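PDB 6UYH: prolyl-tRNA synthetase from Naegleria fowleri, which probably charges tRNA(Pro) with proline at the expense of ATP, and here holds the inhibitor halofuginone and an ATP analogue. Local coordinates for residues A[83-88]-A[113-118]; A[129-134]-A[140-145]; A[67-72]-A[184-189]. One frame throughout, in Å; residues are numbered along the deposited sequence.

In the fold
The three contacts lie at different distances from the halofuginone site. Contact 1 reaches it directly, because P118 touches the inhibitor. The P118 side chain is also about 8 Å from the bound AMPPNP. Contact 2 is further off, with the side chain of L142 about 11 Å from the bound HFG (halofuginone). In contact 3 the side chain of I187 is about 9 Å from the bound HFG. Contacts 1 and 2 have centres 19 Å apart, and both touch the second subunit. Contacts 2 and 3 have centres 15 Å apart and share a strand pairing, with N143 N 2.9 Å from Q72 O. Contacts 1 and 3 do not touch; their centres are 28 Å apart.

Contact 1 of 3, residues A[83-88]-A[113-118]; sequences RALETE and PIALRP. With HFG (7-bromo-6-chloro-3-{3-[(2R,3S)-3-hydroxypiperidin-2-yl]-2-oxopropyl}quinazolin-4(3H)-one), chain D.
P118 CG is shared between a leucine and a drug: L85 CD1 and the chlorine of halofuginone both meet it, coming from one general side. R117 and P118 lead into T119 and E121, the TXE loop of prolyl-tRNA synthetases. They follow strand 108-116, the central strand of a three-stranded antiparallel sheet. L85 lies on the short helix 82-85, which directly follows strand 79-81 of the same sheet.

L85 points its side chain at the strand, and the two methyls divide the work. CD2 of L85 meets A115 CB at 3.8 Å. CD1 of L85 turns the other way along the strand and reaches P118 CG more loosely, at 4.4 Å. The touches are methyl to methyl and methyl to ring; no hydrogen bond joins the segments. V80, V99 and T122 also touch L85.

The inhibitor hydrogen-bonds to T119, E121 and H240, while P118 packs over the face of its halogenated end. P118 CB lies 3.6 Å from HFG C7, and P118 CG is 3.6 Å from HFG CL1. From the side, at the ring's edge, L85 CD1 stands 4.2 Å from HFG CL1.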
# COMPACT_ATOMS: atom_id res chain seq x y z
N ARG A 83 25.64 -8.23 -3.62
CA ARG A 83 26.06 -8.36 -5.01
C ARG A 83 25.26 -7.43 -5.92
O ARG A 83 25.83 -6.71 -6.76
CB ARG A 83 25.92 -9.83 -5.45
CG ARG A 83 25.80 -10.10 -6.95
CD ARG A 83 27.12 -10.02 -7.68
NE ARG A 83 28.21 -10.59 -6.91
CZ ARG A 83 29.48 -10.61 -7.31
NH1 ARG A 83 29.82 -10.10 -8.49
NH2 ARG A 83 30.40 -11.15 -6.52
N ALA A 84 23.93 -7.42 -5.76
CA ALA A 84 23.08 -6.57 -6.58
C ALA A 84 23.34 -5.10 -6.29
O ALA A 84 23.52 -4.30 -7.21
CB ALA A 84 21.61 -6.91 -6.33
N LEU A 85 23.34 -4.74 -5.01
CA LEU A 85 23.54 -3.35 -4.62
C LEU A 85 24.84 -2.79 -5.17
O LEU A 85 24.88 -1.67 -5.69
CB LEU A 85 23.50 -3.25 -3.10
CG LEU A 85 22.98 -2.01 -2.40
CD1 LEU A 85 21.65 -1.56 -2.98
CD2 LEU A 85 22.87 -2.34 -0.91
N GLU A 86 25.93 -3.57 -5.08
CA GLU A 86 27.25 -3.12 -5.51
C GLU A 86 27.43 -3.17 -7.02
O GLU A 86 28.51 -2.82 -7.51
CB GLU A 86 28.34 -3.94 -4.83
CG GLU A 86 28.43 -3.72 -3.32
CD GLU A 86 29.57 -4.48 -2.68
OE1 GLU A 86 30.18 -5.34 -3.36
OE2 GLU A 86 29.87 -4.22 -1.49
N THR A 87 26.42 -3.60 -7.78
CA THR A 87 26.50 -3.54 -9.23
C THR A 87 26.66 -2.10 -9.72
O THR A 87 27.37 -1.86 -10.70
CB THR A 87 25.26 -4.18 -9.85
OG1 THR A 87 25.26 -5.59 -9.59
CG2 THR A 87 25.22 -3.95 -11.36
N GLU A 88 26.03 -1.15 -9.05
CA GLU A 88 26.14 0.25 -9.45
C GLU A 88 27.57 0.77 -9.42
O GLU A 88 28.06 1.21 -8.38
CB GLU A 88 25.25 1.12 -8.55
CG GLU A 88 23.94 1.51 -9.20
CD GLU A 88 22.99 2.17 -8.23
OE1 GLU A 88 23.33 2.26 -7.04
OE2 GLU A 88 21.90 2.58 -8.67
N PRO A 113 24.58 -11.62 4.95
CA PRO A 113 23.84 -10.38 5.23
C PRO A 113 23.16 -9.84 3.97
O PRO A 113 23.71 -9.91 2.87
CB PRO A 113 24.91 -9.42 5.75
CG PRO A 113 25.96 -10.32 6.31
CD PRO A 113 25.97 -11.54 5.43
N ILE A 114 21.97 -9.30 4.16
CA ILE A 114 21.21 -8.69 3.07
C ILE A 114 20.78 -7.31 3.52
O ILE A 114 20.66 -7.03 4.72
CB ILE A 114 19.99 -9.55 2.67
CG1 ILE A 114 19.12 -9.82 3.89
CG2 ILE A 114 20.44 -10.86 2.00
CD1 ILE A 114 17.90 -10.65 3.58
N ALA A 115 20.54 -6.43 2.55
CA ALA A 115 20.24 -5.04 2.84
C ALA A 115 18.76 -4.73 2.65
O ALA A 115 18.02 -5.44 1.97
CB ALA A 115 21.10 -4.12 1.96
N LEU A 116 18.33 -3.65 3.30
CA LEU A 116 16.98 -3.13 3.11
C LEU A 116 16.97 -2.10 1.99
O LEU A 116 17.87 -1.26 1.89
CB LEU A 116 16.46 -2.49 4.40
CG LEU A 116 16.54 -3.35 5.66
CD1 LEU A 116 16.03 -2.57 6.84
CD2 LEU A 116 15.75 -4.66 5.49
N ARG A 117 15.95 -2.19 1.14
CA ARG A 117 15.63 -1.34 0.00
C ARG A 117 15.86 0.14 0.30
O ARG A 117 15.12 0.72 1.10
CB ARG A 117 14.16 -1.57 -0.39
CG ARG A 117 13.59 -0.62 -1.43
CD ARG A 117 12.21 -1.11 -1.88
NE ARG A 117 11.31 -1.29 -0.75
CZ ARG A 117 10.36 -2.21 -0.68
NH1 ARG A 117 10.17 -3.08 -1.66
NH2 ARG A 117 9.58 -2.28 0.40
N PRO A 118 16.86 0.77 -0.32
CA PRO A 118 17.00 2.24 -0.21
C PRO A 118 16.43 2.96 -1.42
O PRO A 118 16.31 4.19 -1.45
CB PRO A 118 18.52 2.43 -0.14
CG PRO A 118 19.04 1.33 -1.03
CD PRO A 118 18.08 0.16 -0.89
O4' HFG D . 16.95 6.77 -5.22
C21 HFG D . 17.60 7.46 -5.99
C3' HFG D . 17.21 7.62 -7.44
C2' HFG D . 15.73 7.42 -7.76
N1' HFG D . 15.29 6.03 -7.56
C6' HFG D . 13.91 5.82 -8.01
C5' HFG D . 12.93 6.72 -7.30
C4' HFG D . 13.37 8.18 -7.42
C39 HFG D . 14.81 8.36 -6.98
O7' HFG D . 15.21 9.72 -7.18
C1' HFG D . 18.86 8.20 -5.52
N3 HFG D . 19.44 7.59 -4.32
C4 HFG D . 20.02 6.34 -4.45
O11 HFG D . 20.09 5.78 -5.53
C10 HFG D . 20.48 5.76 -3.18
C5 HFG D . 21.10 4.51 -3.16
C2 HFG D . 19.32 8.21 -3.11
N1 HFG D . 19.69 7.73 -1.97
C9 HFG D . 20.27 6.47 -1.99
C8 HFG D . 20.64 5.89 -0.77
C7 HFG D . 21.23 4.64 -0.77
BR1 HFG D . 21.62 3.85 0.91
C6 HFG D . 21.48 3.97 -1.95
CL1 HFG D . 22.34 2.46 -1.95

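Contact 2 of 3, residues A[129-134]-A[140-145]; sequences AKWIQS and LKLNQW
W131, I132, L140 and L142 make the contact, and every touch across it is apolar. L140 CD2 is the shared methyl. It sits 4.0 Å from I132 CD1 and 4.1 Å from W131 CE3. It comes up at the edge of the indole, near the ring plane. L140 carries its CG opposite the backbone N (chi1 173°), which sends the branch out from the strand to the helix end. L142 CD1 approaches the next ring atom, W131 CZ3, at 3.8 Å. This methyl comes in obliquely. The two leucines thus meet neighbouring carbons on the six-membered ring. Y128, one turn back in the helix, also touches both leucines.

The segments belong to the class II synthetase core. Helix 121-131 ends here, and after a short connection strand 140-149 begins; it runs antiparallel to strand 164-174. I132 is the first residue to leave the helical conformation, and its side chain points to the strand, where CD1 meets L140.

No polar bond crosses between the segments. On the 129-134 side, Q133 folds back so that NE2 donates to K130 O at 3.3 Å. The bond is bent, with an N-H...O angle of 142°, and the donor stands above the carbonyl plane. W131 NE1 hydrogen-bonds to D37 of the second subunit, and K130 NZ forms a salt bridge to the same carboxylate. R48 of the second subunit makes a cation-pi contact with the W131 ring. On the strand, N143 bonds to Q168 and N73, and Q144 to F76 and E169.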
# COMPACT_ATOMS: atom_id res chain seq x y z
N ALA A 129 16.16 -6.77 -17.62
CA ALA A 129 17.02 -7.36 -18.64
C ALA A 129 16.45 -8.68 -19.12
O ALA A 129 16.62 -9.04 -20.29
CB ALA A 129 18.43 -7.55 -18.09
N LYS A 130 15.75 -9.40 -18.24
CA LYS A 130 15.12 -10.66 -18.61
C LYS A 130 13.87 -10.43 -19.44
O LYS A 130 13.64 -11.13 -20.44
CB LYS A 130 14.77 -11.46 -17.36
CG LYS A 130 13.98 -12.72 -17.64
CD LYS A 130 13.25 -13.21 -16.41
CE LYS A 130 12.30 -14.35 -16.76
NZ LYS A 130 11.44 -14.74 -15.62
N TRP A 131 13.04 -9.46 -19.04
CA TRP A 131 11.73 -9.27 -19.64
C TRP A 131 11.79 -8.57 -20.99
O TRP A 131 10.89 -8.78 -21.82
CB TRP A 131 10.83 -8.46 -18.70
CG TRP A 131 10.52 -9.17 -17.43
CD1 TRP A 131 10.51 -10.52 -17.23
CD2 TRP A 131 10.16 -8.57 -16.18
NE1 TRP A 131 10.17 -10.79 -15.92
CE2 TRP A 131 9.95 -9.62 -15.26
CE3 TRP A 131 10.01 -7.25 -15.74
CZ2 TRP A 131 9.58 -9.39 -13.93
CZ3 TRP A 131 9.63 -7.02 -14.43
CH2 TRP A 131 9.43 -8.09 -13.53
N ILE A 132 12.79 -7.74 -21.23
CA ILE A 132 12.91 -7.01 -22.48
C ILE A 132 13.81 -7.79 -23.42
O ILE A 132 14.98 -8.05 -23.11
CB ILE A 132 13.45 -5.59 -22.24
CG1 ILE A 132 12.46 -4.80 -21.38
CG2 ILE A 132 13.68 -4.86 -23.57
CD1 ILE A 132 13.06 -3.63 -20.64
N GLN A 133 13.26 -8.21 -24.56
CA GLN A 133 14.03 -8.99 -25.52
C GLN A 133 13.95 -8.38 -26.91
O GLN A 133 14.91 -8.46 -27.69
CB GLN A 133 13.56 -10.44 -25.52
CG GLN A 133 13.89 -11.20 -24.24
CD GLN A 133 15.39 -11.32 -24.00
OE1 GLN A 133 16.13 -11.80 -24.87
NE2 GLN A 133 15.86 -10.88 -22.84
N SER A 134 12.81 -7.76 -27.24
CA SER A 134 12.64 -7.10 -28.52
C SER A 134 11.89 -5.80 -28.30
O SER A 134 11.37 -5.52 -27.22
CB SER A 134 11.90 -7.98 -29.52
OG SER A 134 10.50 -7.86 -29.38
N LEU A 140 8.23 -0.55 -21.31
CA LEU A 140 7.91 -1.22 -20.05
C LEU A 140 7.87 -0.15 -18.97
O LEU A 140 8.87 0.55 -18.76
CB LEU A 140 8.95 -2.29 -19.71
CG LEU A 140 8.81 -2.95 -18.33
CD1 LEU A 140 7.48 -3.69 -18.21
CD2 LEU A 140 9.98 -3.90 -18.04
N LYS A 141 6.74 -0.03 -18.29
CA LYS A 141 6.52 1.07 -17.36
C LYS A 141 5.88 0.51 -16.10
O LYS A 141 4.70 0.15 -16.12
CB LYS A 141 5.64 2.15 -17.99
CG LYS A 141 6.16 2.57 -19.38
CD LYS A 141 5.74 3.95 -19.79
CE LYS A 141 4.41 3.94 -20.45
NZ LYS A 141 4.18 5.21 -21.21
N LEU A 142 6.65 0.44 -15.02
CA LEU A 142 6.18 -0.16 -13.77
C LEU A 142 6.32 0.84 -12.63
O LEU A 142 7.18 1.72 -12.66
CB LEU A 142 6.97 -1.42 -13.45
CG LEU A 142 6.97 -2.51 -14.54
CD1 LEU A 142 7.82 -3.71 -14.12
CD2 LEU A 142 5.54 -2.95 -14.92
N ASN A 143 5.47 0.69 -11.63
CA ASN A 143 5.44 1.58 -10.48
C ASN A 143 5.20 0.73 -9.23
O ASN A 143 4.54 -0.31 -9.30
CB ASN A 143 4.33 2.64 -10.63
CG ASN A 143 4.16 3.49 -9.40
OD1 ASN A 143 4.99 4.35 -9.12
ND2 ASN A 143 3.07 3.25 -8.66
N GLN A 144 5.75 1.16 -8.10
CA GLN A 144 5.36 0.51 -6.85
C GLN A 144 5.27 1.52 -5.72
O GLN A 144 6.06 2.46 -5.65
CB GLN A 144 6.30 -0.65 -6.49
CG GLN A 144 7.78 -0.33 -6.48
CD GLN A 144 8.63 -1.53 -6.09
OE1 GLN A 144 8.21 -2.67 -6.29
NE2 GLN A 144 9.82 -1.28 -5.54
N TRP A 145 4.28 1.30 -4.84
CA TRP A 145 4.09 2.07 -3.61
C TRP A 145 4.69 1.25 -2.47
O TRP A 145 4.17 0.17 -2.14
CB TRP A 145 2.60 2.32 -3.37
CG TRP A 145 1.95 3.12 -4.44
CD1 TRP A 145 1.31 2.65 -5.55
CD2 TRP A 145 1.87 4.55 -4.49
NE1 TRP A 145 0.84 3.70 -6.31
CE2 TRP A 145 1.18 4.88 -5.68
CE3 TRP A 145 2.33 5.58 -3.67
CZ2 TRP A 145 0.93 6.20 -6.06
CZ3 TRP A 145 2.08 6.87 -4.03
CH2 TRP A 145 1.39 7.18 -5.22

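Contact 3 of 3, residues A[67-72]-A[184-189]; sequences KKLGVQ and VFTILE. With EDO (1,2-ethanediol), chain K.
L69 O accepts a hydrogen bond from K141 NZ, tying the turn to strand 140-149. The side chain of the same L69 makes the contact with helix 177-198. L69 stands in a type I turn, K67 to G70, at the end of helix 49-67. G70 has a positive phi (88°) and closes a Schellman motif there. One of its bonds runs from G70 N to K67 O, 3.0 Å long. An ethanediol, probably from the crystallisation liquor, sits against this turn; its O2 gives a hydrogen bond to K68 O at 3.1 Å.

Across the contact the side chains meet through methyls. L69 and T186 reach toward each other tip to tip. L69 CD1 is 3.8 Å from T186 CG2, and L69 CD2 is 4.1 Å from that same T186 CG2. T186 has CG2 opposite its backbone N, which turns the methyl to the leucine. Its hydroxyl OG1 bonds instead to E182 O, one turn back in the helix. I187 starts out past the turn, but its end bends closer (chi2 -65°), and I187 CD1 comes within 4.1 Å of L69 CD1.

The turn passes from helix 49-67 into strand 72-73, which pairs in parallel with strand 140-149. Helix 177-198 in turn packs V184 and I187 on strands 232-243 and 261-272.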
# COMPACT_ATOMS: atom_id res chain seq x y z
N LYS A 67 -2.07 5.43 -14.74
CA LYS A 67 -2.75 4.38 -15.49
C LYS A 67 -3.04 4.81 -16.92
O LYS A 67 -2.95 4.01 -17.86
CB LYS A 67 -4.02 3.96 -14.76
CG LYS A 67 -4.67 2.72 -15.32
CD LYS A 67 -5.94 2.38 -14.57
CE LYS A 67 -6.68 1.23 -15.24
NZ LYS A 67 -7.98 0.97 -14.56
N LYS A 68 -3.40 6.09 -17.11
CA LYS A 68 -3.65 6.63 -18.44
C LYS A 68 -2.41 6.59 -19.31
O LYS A 68 -2.52 6.61 -20.54
CB LYS A 68 -4.15 8.07 -18.33
CG LYS A 68 -5.46 8.24 -17.57
CD LYS A 68 -5.73 9.71 -17.25
CE LYS A 68 -7.03 9.89 -16.49
NZ LYS A 68 -7.31 11.32 -16.17
N LEU A 69 -1.23 6.56 -18.70
CA LEU A 69 0.04 6.48 -19.42
C LEU A 69 0.46 5.05 -19.70
O LEU A 69 1.47 4.84 -20.39
CB LEU A 69 1.14 7.18 -18.62
CG LEU A 69 0.85 8.63 -18.22
CD1 LEU A 69 2.01 9.17 -17.39
CD2 LEU A 69 0.61 9.50 -19.45
N GLY A 70 -0.27 4.07 -19.20
CA GLY A 70 0.10 2.69 -19.37
C GLY A 70 1.03 2.15 -18.31
O GLY A 70 1.61 1.08 -18.50
N VAL A 71 1.21 2.86 -17.21
CA VAL A 71 2.07 2.36 -16.14
C VAL A 71 1.28 1.34 -15.33
O VAL A 71 0.08 1.51 -15.09
CB VAL A 71 2.55 3.52 -15.25
CG1 VAL A 71 3.51 3.00 -14.16
CG2 VAL A 71 3.24 4.61 -16.09
N GLN A 72 1.96 0.28 -14.89
CA GLN A 72 1.32 -0.78 -14.11
C GLN A 72 1.99 -0.93 -12.75
O GLN A 72 3.22 -0.85 -12.64
CB GLN A 72 1.38 -2.13 -14.83
CG GLN A 72 0.86 -2.11 -16.24
CD GLN A 72 0.98 -3.49 -16.87
OE1 GLN A 72 0.02 -4.25 -16.86
NE2 GLN A 72 2.16 -3.82 -17.38
N VAL A 184 9.73 11.87 -18.83
CA VAL A 184 10.32 12.62 -17.71
C VAL A 184 9.48 13.84 -17.38
O VAL A 184 9.13 14.09 -16.21
CB VAL A 184 11.77 13.02 -18.03
CG1 VAL A 184 12.29 14.00 -16.95
CG2 VAL A 184 12.67 11.80 -18.12
N PHE A 185 9.12 14.62 -18.40
CA PHE A 185 8.45 15.89 -18.15
C PHE A 185 6.95 15.70 -17.93
O PHE A 185 6.32 16.50 -17.24
CB PHE A 185 8.76 16.86 -19.29
CG PHE A 185 10.21 17.28 -19.31
CD1 PHE A 185 10.65 18.32 -18.51
CD2 PHE A 185 11.13 16.57 -20.07
CE1 PHE A 185 11.98 18.69 -18.49
CE2 PHE A 185 12.47 16.94 -20.06
CZ PHE A 185 12.90 18.00 -19.27
N THR A 186 6.39 14.62 -18.49
CA THR A 186 5.02 14.23 -18.17
C THR A 186 4.87 13.88 -16.69
O THR A 186 3.93 14.32 -16.02
CB THR A 186 4.61 13.05 -19.05
OG1 THR A 186 4.59 13.46 -20.43
CG2 THR A 186 3.24 12.51 -18.65
N ILE A 187 5.81 13.09 -16.15
CA ILE A 187 5.75 12.75 -14.73
C ILE A 187 6.01 13.99 -13.88
O ILE A 187 5.37 14.19 -12.84
CB ILE A 187 6.74 11.61 -14.39
CG1 ILE A 187 6.36 10.31 -15.13
CG2 ILE A 187 6.78 11.35 -12.87
CD1 ILE A 187 5.02 9.72 -14.71
N LEU A 188 6.95 14.84 -14.32
CA LEU A 188 7.23 16.07 -13.58
C LEU A 188 5.98 16.95 -13.48
O LEU A 188 5.72 17.56 -12.44
CB LEU A 188 8.37 16.84 -14.24
CG LEU A 188 8.92 18.00 -13.39
CD1 LEU A 188 9.68 17.47 -12.19
CD2 LEU A 188 9.79 18.93 -14.23
N GLU A 189 5.21 17.03 -14.56
CA GLU A 189 3.95 17.76 -14.52
C GLU A 189 2.95 17.10 -13.56
O GLU A 189 2.21 17.80 -12.86
CB GLU A 189 3.36 17.88 -15.93
CG GLU A 189 1.92 18.36 -16.00
CD GLU A 189 1.73 19.81 -15.56
OE1 GLU A 189 2.73 20.54 -15.33
OE2 GLU A 189 0.57 20.24 -15.45
C1 EDO K . 0.38 4.40 -23.69
O1 EDO K . 0.14 3.06 -23.22
C2 EDO K . -0.59 5.34 -23.00
O2 EDO K . -1.90 4.75 -22.98